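Local coordinates for ancestral D-type dye decolorizing peroxidase (Geotrichum candidum, PDB 7ANV), which probably uses a haem cofactor to oxidise dyes and related substrates with hydrogen peroxide, as dye-decolorizing peroxidases do, at residues A33-L44 with I164-I174. Numbering follows the deposited sequence.
Sequences AFRKHLKQLIPL and IFGVGGPHASI
His37 reaches from helix 31-41 between the two ends of 164-174, meeting Ile164 and Phe165 at its start and His171 and Ser173 near its close. Its ND1 lies 2.7 Å from Ser173 OG in a short, moderately bent hydrogen bond (151°). Ile164 O sits over one ring face toward the rim, 3.2 Å from His37 CG, Ala33 O lies over the opposite face, also off centre, and His171 O lies in plane at the edge, 3.1 Å from CE1. A leucine in place of His37 would probably leave Ser173 OG without this partner and the loop less firmly tied to the helix.

Beside this polar site, Phe34 and Phe165 lie nearly parallel, their planes at 19°, but slid apart with centroids 5.1 Å from each other, so they meet mainly through their CE1 atoms rather than as a full stack. Phe34 reaches there with CG anti to its backbone N (chi1 177°), while Ile174 CG2 abuts its ring edge at CD1 (3.4 Å). Leu41 CD2 approaches the Phe165 edge in plane, 3.8 Å from CE2, and further along Leu44 CD2 and Ile164 CD1 meet tip to tip.

Gly166, with positive phi, is the C-prime residue of a Schellman motif ending helix 151-164: its N bonds back to the helix, and Val167 N to Glu162 O. The contact joins helix 31-41 to that C-terminal end and the loop into strand 174-183, beside the antiparallel sheet (order 2-3-1-4) of a ferredoxin-like fold, as in dye-decolorizing peroxidases.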
ATOM      1  N   ALA A  33     -14.741 -25.115  15.852  1.00 26.68           N
ATOM      2  CA  ALA A  33     -14.054 -24.529  17.019  1.00 26.56           C
ATOM      3  C   ALA A  33     -13.678 -23.092  16.700  1.00 24.65           C
ATOM      4  O   ALA A  33     -13.815 -22.224  17.570  1.00 25.43           O
ATOM      5  CB  ALA A  33     -12.848 -25.342  17.393  1.00 26.93           C
ATOM      6  N   PHE A  34     -13.224 -22.835  15.475  1.00 24.80           N
ATOM      7  CA  PHE A  34     -12.803 -21.480  15.052  1.00 23.97           C
ATOM      8  C   PHE A  34     -13.964 -20.486  15.216  1.00 23.89           C
ATOM      9  O   PHE A  34     -13.784 -19.373  15.720  1.00 23.33           O
ATOM     10  CB  PHE A  34     -12.287 -21.464  13.616  1.00 23.84           C
ATOM     11  CG  PHE A  34     -11.935 -20.064  13.175  1.00 23.26           C
ATOM     12  CD1 PHE A  34     -10.696 -19.510  13.476  1.00 22.97           C
ATOM     13  CD2 PHE A  34     -12.856 -19.270  12.506  1.00 23.29           C
ATOM     14  CE1 PHE A  34     -10.377 -18.212  13.096  1.00 22.99           C
ATOM     15  CE2 PHE A  34     -12.557 -17.958  12.185  1.00 23.57           C
ATOM     16  CZ  PHE A  34     -11.304 -17.436  12.433  1.00 22.69           C
ATOM     17  N   ARG A  35     -15.164 -20.891  14.830  1.00 24.94           N
ATOM     18  CA  ARG A  35     -16.334 -19.993  14.886  1.00 26.47           C
ATOM     19  C   ARG A  35     -16.660 -19.704  16.356  1.00 25.94           C
ATOM     20  O   ARG A  35     -17.059 -18.564  16.648  1.00 25.22           O
ATOM     21  CB  ARG A  35     -17.499 -20.546  14.066  1.00 28.03           C
ATOM     22  CG  ARG A  35     -17.205 -20.684  12.580  1.00 30.12           C
ATOM     23  CD  ARG A  35     -18.429 -21.118  11.780  1.00 33.05           C
ATOM     24  NE  ARG A  35     -19.411 -20.038  11.721  1.00 37.00           N
ATOM     25  CZ  ARG A  35     -20.747 -20.182  11.675  1.00 41.94           C
ATOM     26  NH1 ARG A  35     -21.321 -21.383  11.669  1.00 42.36           N
ATOM     27  NH2 ARG A  35     -21.517 -19.104  11.646  1.00 42.88           N
ATOM     28  N   LYS A  36     -16.469 -20.657  17.268  1.00 27.57           N
ATOM     29  CA  LYS A  36     -16.713 -20.442  18.725  1.00 28.29           C
ATOM     30  C   LYS A  36     -15.649 -19.509  19.269  1.00 26.24           C
ATOM     31  O   LYS A  36     -16.009 -18.554  19.996  1.00 25.95           O
ATOM     32  CB  LYS A  36     -16.625 -21.757  19.511  1.00 32.13           C
ATOM     33  CG  LYS A  36     -17.775 -22.699  19.235  1.00 38.22           C
ATOM     34  CD  LYS A  36     -19.119 -22.048  19.499  1.00 43.21           C
ATOM     35  CE  LYS A  36     -20.237 -23.056  19.650  1.00 46.64           C
ATOM     36  NZ  LYS A  36     -21.530 -22.485  19.214  1.00 49.36           N
ATOM     37  N   HIS A  37     -14.381 -19.777  18.931  1.00 24.89           N
ATOM     38  CA  HIS A  37     -13.218 -18.962  19.363  1.00 23.54           C
ATOM     39  C   HIS A  37     -13.372 -17.513  18.917  1.00 23.84           C
ATOM     40  O   HIS A  37     -13.078 -16.595  19.704  1.00 23.21           O
ATOM     41  CB  HIS A  37     -11.919 -19.564  18.833  1.00 23.11           C
ATOM     42  CG  HIS A  37     -11.598 -20.879  19.459  1.00 23.12           C
ATOM     43  ND1 HIS A  37     -10.618 -21.722  18.957  1.00 22.62           N
ATOM     44  CD2 HIS A  37     -12.112 -21.489  20.558  1.00 23.22           C
ATOM     45  CE1 HIS A  37     -10.558 -22.787  19.738  1.00 23.67           C
ATOM     46  NE2 HIS A  37     -11.453 -22.674  20.720  1.00 23.16           N
ATOM     47  N   LEU A  38     -13.837 -17.313  17.687  1.00 24.04           N
ATOM     48  CA  LEU A  38     -13.987 -15.962  17.103  1.00 23.69           C
ATOM     49  C   LEU A  38     -14.923 -15.107  17.952  1.00 23.32           C
ATOM     50  O   LEU A  38     -14.679 -13.899  18.062  1.00 22.31           O
ATOM     51  CB  LEU A  38     -14.496 -16.091  15.672  1.00 24.40           C
ATOM     52  CG  LEU A  38     -14.538 -14.784  14.896  1.00 25.42           C
ATOM     53  CD1 LEU A  38     -13.147 -14.204  14.717  1.00 25.18           C
ATOM     54  CD2 LEU A  38     -15.195 -14.993  13.545  1.00 26.44           C
ATOM     55  N   LYS A  39     -15.901 -15.702  18.627  1.00 25.10           N
ATOM     56  CA  LYS A  39     -16.823 -14.958  19.523  1.00 25.74           C
ATOM     57  C   LYS A  39     -16.018 -14.233  20.620  1.00 24.78           C
ATOM     58  O   LYS A  39     -16.372 -13.103  20.992  1.00 24.33           O
ATOM     59  CB  LYS A  39     -17.867 -15.899  20.110  1.00 29.42           C
ATOM     60  CG  LYS A  39     -19.097 -15.182  20.623  1.00 33.78           C
ATOM     61  CD  LYS A  39     -20.235 -16.064  21.141  1.00 37.34           C
ATOM     62  CE  LYS A  39     -21.531 -15.269  21.147  1.00 41.05           C
ATOM     63  NZ  LYS A  39     -22.639 -15.943  21.876  1.00 45.54           N
ATOM     64  N   GLN A  40     -14.954 -14.868  21.108  0.50 23.82           N
ATOM     65  CA  GLN A  40     -14.079 -14.330  22.171  0.50 24.41           C
ATOM     66  C   GLN A  40     -13.080 -13.328  21.585  0.50 22.70           C
ATOM     67  O   GLN A  40     -12.644 -12.453  22.340  0.50 23.14           O
ATOM     68  CB  GLN A  40     -13.394 -15.484  22.900  0.50 25.33           C
ATOM     69  CG  GLN A  40     -14.384 -16.545  23.357  0.50 27.29           C
ATOM     70  CD  GLN A  40     -15.382 -15.950  24.311  0.50 29.98           C
ATOM     71  OE1 GLN A  40     -15.014 -15.170  25.190  0.50 32.79           O
ATOM     72  NE2 GLN A  40     -16.653 -16.286  24.131  0.50 31.45           N
ATOM     73  N   LEU A  41     -12.774 -13.388  20.289  1.00 22.26           N
ATOM     74  CA  LEU A  41     -11.876 -12.375  19.674  1.00 21.32           C
ATOM     75  C   LEU A  41     -12.632 -11.057  19.469  1.00 21.36           C
ATOM     76  O   LEU A  41     -12.009 -10.007  19.506  1.00 22.20           O
ATOM     77  CB  LEU A  41     -11.312 -12.888  18.351  1.00 20.69           C
ATOM     78  CG  LEU A  41     -10.346 -11.929  17.661  1.00 20.33           C
ATOM     79  CD1 LEU A  41      -9.052 -11.804  18.447  1.00 21.56           C
ATOM     80  CD2 LEU A  41     -10.064 -12.352  16.215  1.00 19.92           C
ATOM     81  N   ILE A  42     -13.914 -11.111  19.164  1.00 22.02           N
ATOM     82  CA  ILE A  42     -14.659  -9.897  18.725  1.00 22.90           C
ATOM     83  C   ILE A  42     -14.463  -8.721  19.684  1.00 23.80           C
ATOM     84  O   ILE A  42     -14.243  -7.596  19.224  1.00 22.45           O
ATOM     85  CB  ILE A  42     -16.120 -10.229  18.397  1.00 24.43           C
ATOM     86  CG1 ILE A  42     -16.123 -11.079  17.125  1.00 24.53           C
ATOM     87  CG2 ILE A  42     -16.923  -8.953  18.199  1.00 25.50           C
ATOM     88  CD1 ILE A  42     -17.438 -11.704  16.777  1.00 25.96           C
ATOM     89  N   PRO A  43     -14.542  -8.881  21.024  1.00 24.94           N
ATOM     90  CA  PRO A  43     -14.308  -7.749  21.925  1.00 25.21           C
ATOM     91  C   PRO A  43     -12.920  -7.110  21.808  1.00 23.96           C
ATOM     92  O   PRO A  43     -12.778  -6.013  22.233  1.00 24.97           O
ATOM     93  CB  PRO A  43     -14.413  -8.358  23.336  1.00 26.49           C
ATOM     94  CG  PRO A  43     -15.280  -9.596  23.135  1.00 27.37           C
ATOM     95  CD  PRO A  43     -14.947 -10.100  21.748  1.00 25.14           C
ATOM     96  N   LEU A  44     -11.937  -7.793  21.241  1.00 23.59           N
ATOM     97  CA  LEU A  44     -10.539  -7.293  21.093  1.00 22.38           C
ATOM     98  C   LEU A  44     -10.420  -6.503  19.795  1.00 21.41           C
ATOM     99  O   LEU A  44      -9.392  -5.820  19.631  1.00 20.46           O
ATOM    100  CB  LEU A  44      -9.540  -8.447  21.058  1.00 22.64           C
ATOM    101  CG  LEU A  44      -9.138  -9.045  22.407  1.00 24.40           C
ATOM    102  CD1 LEU A  44     -10.310  -9.646  23.115  1.00 25.65           C
ATOM    103  CD2 LEU A  44      -8.058 -10.084  22.222  1.00 24.46           C
ATOM    104  N   ILE A 164      -6.980 -17.460  22.752  1.00 21.31           N
ATOM    105  CA  ILE A 164      -8.401 -17.464  22.296  1.00 21.30           C
ATOM    106  C   ILE A 164      -8.569 -18.566  21.254  1.00 20.39           C
ATOM    107  O   ILE A 164      -9.581 -19.249  21.311  1.00 21.72           O
ATOM    108  CB  ILE A 164      -8.823 -16.080  21.828  1.00 20.86           C
ATOM    109  CG1 ILE A 164      -8.989 -15.145  23.024  1.00 21.95           C
ATOM    110  CG2 ILE A 164     -10.074 -16.103  20.954  1.00 21.60           C
ATOM    111  CD1 ILE A 164      -9.016 -13.690  22.606  1.00 22.36           C
ATOM    112  N   PHE A 165      -7.632 -18.743  20.317  1.00 20.52           N
ATOM    113  CA  PHE A 165      -7.735 -19.772  19.246  1.00 20.65           C
ATOM    114  C   PHE A 165      -7.079 -21.103  19.646  1.00 21.30           C
ATOM    115  O   PHE A 165      -6.985 -22.015  18.813  1.00 21.88           O
ATOM    116  CB  PHE A 165      -7.179 -19.209  17.935  1.00 20.61           C
ATOM    117  CG  PHE A 165      -8.089 -18.140  17.382  1.00 20.35           C
ATOM    118  CD1 PHE A 165      -9.305 -18.480  16.822  1.00 20.66           C
ATOM    119  CD2 PHE A 165      -7.791 -16.792  17.519  1.00 20.45           C
ATOM    120  CE1 PHE A 165     -10.171 -17.508  16.331  1.00 21.18           C
ATOM    121  CE2 PHE A 165      -8.676 -15.825  17.057  1.00 20.94           C
ATOM    122  CZ  PHE A 165      -9.865 -16.179  16.468  1.00 20.98           C
ATOM    123  N   GLY A 166      -6.637 -21.235  20.888  1.00 21.37           N
ATOM    124  CA  GLY A 166      -6.111 -22.506  21.408  1.00 21.83           C
ATOM    125  C   GLY A 166      -4.748 -22.874  20.844  1.00 22.43           C
ATOM    126  O   GLY A 166      -4.340 -24.054  21.009  1.00 23.46           O
ATOM    127  N   VAL A 167      -4.019 -21.916  20.269  1.00 21.64           N
ATOM    128  CA  VAL A 167      -2.692 -22.164  19.643  1.00 22.32           C
ATOM    129  C   VAL A 167      -1.730 -22.644  20.728  1.00 23.35           C
ATOM    130  O   VAL A 167      -1.622 -21.964  21.753  1.00 24.79           O
ATOM    131  CB  VAL A 167      -2.150 -20.928  18.914  1.00 21.71           C
ATOM    132  CG1 VAL A 167      -0.720 -21.126  18.425  1.00 22.24           C
ATOM    133  CG2 VAL A 167      -3.082 -20.553  17.772  1.00 21.86           C
ATOM    134  N   GLY A 168      -1.025 -23.740  20.479  1.00 24.65           N
ATOM    135  CA  GLY A 168      -0.064 -24.318  21.437  1.00 24.94           C
ATOM    136  C   GLY A 168      -0.692 -25.311  22.401  1.00 25.28           C
ATOM    137  O   GLY A 168       0.002 -25.733  23.350  1.00 25.63           O
ATOM    138  N   GLY A 169      -1.978 -25.607  22.248  1.00 24.77           N
ATOM    139  CA  GLY A 169      -2.742 -26.492  23.126  1.00 26.30           C
ATOM    140  C   GLY A 169      -3.671 -27.380  22.309  1.00 27.28           C
ATOM    141  O   GLY A 169      -3.787 -27.248  21.092  1.00 26.64           O
ATOM    142  N   PRO A 170      -4.379 -28.311  22.968  1.00 30.10           N
ATOM    143  CA  PRO A 170      -5.176 -29.299  22.252  1.00 30.67           C
ATOM    144  C   PRO A 170      -6.512 -28.736  21.749  1.00 29.96           C
ATOM    145  O   PRO A 170      -7.138 -29.426  20.976  1.00 30.59           O
ATOM    146  CB  PRO A 170      -5.378 -30.353  23.348  1.00 30.87           C
ATOM    147  CG  PRO A 170      -5.501 -29.529  24.608  1.00 30.67           C
ATOM    148  CD  PRO A 170      -4.434 -28.473  24.432  1.00 32.04           C
ATOM    149  N   HIS A 171      -6.876 -27.503  22.124  1.00 28.20           N
ATOM    150  CA  HIS A 171      -8.093 -26.822  21.601  1.00 27.63           C
ATOM    151  C   HIS A 171      -7.787 -26.024  20.322  1.00 25.87           C
ATOM    152  O   HIS A 171      -8.722 -25.336  19.846  1.00 25.95           O
ATOM    153  CB  HIS A 171      -8.733 -25.912  22.668  1.00 28.25           C
ATOM    154  CG  HIS A 171      -9.219 -26.687  23.856  1.00 28.70           C
ATOM    155  ND1 HIS A 171     -10.374 -27.427  23.843  1.00 31.21           N
ATOM    156  CD2 HIS A 171      -8.667 -26.885  25.069  1.00 29.53           C
ATOM    157  CE1 HIS A 171     -10.516 -28.050  25.003  1.00 31.57           C
ATOM    158  NE2 HIS A 171      -9.470 -27.735  25.776  1.00 29.20           N
ATOM    159  N   ALA A 172      -6.572 -26.036  19.779  1.00 24.88           N
ATOM    160  CA  ALA A 172      -6.220 -25.160  18.631  1.00 24.11           C
ATOM    161  C   ALA A 172      -7.259 -25.318  17.509  1.00 24.90           C
ATOM    162  O   ALA A 172      -7.565 -26.468  17.097  1.00 25.16           O
ATOM    163  CB  ALA A 172      -4.841 -25.457  18.105  1.00 24.73           C
ATOM    164  N   SER A 173      -7.733 -24.203  16.976  1.00 23.57           N
ATOM    165  CA  SER A 173      -8.647 -24.135  15.819  1.00 23.68           C
ATOM    166  C   SER A 173      -7.907 -23.584  14.602  1.00 22.95           C
ATOM    167  O   SER A 173      -8.499 -23.597  13.510  1.00 22.93           O
ATOM    168  CB  SER A 173      -9.887 -23.324  16.152  1.00 23.87           C
ATOM    169  OG  SER A 173      -9.553 -21.960  16.458  1.00 22.47           O
ATOM    170  N   ILE A 174      -6.693 -23.062  14.772  1.00 22.99           N
ATOM    171  CA  ILE A 174      -5.880 -22.504  13.660  1.00 23.66           C
ATOM    172  C   ILE A 174      -4.438 -22.970  13.818  1.00 24.96           C
ATOM    173  O   ILE A 174      -4.044 -23.338  14.940  1.00 24.92           O
ATOM    174  CB  ILE A 174      -5.957 -20.964  13.636  1.00 23.19           C
ATOM    175  CG1 ILE A 174      -5.204 -20.326  14.805  1.00 24.15           C
ATOM    176  CG2 ILE A 174      -7.405 -20.521  13.615  1.00 23.13           C
ATOM    177  CD1 ILE A 174      -5.306 -18.814  14.822  1.00 24.63           C
TER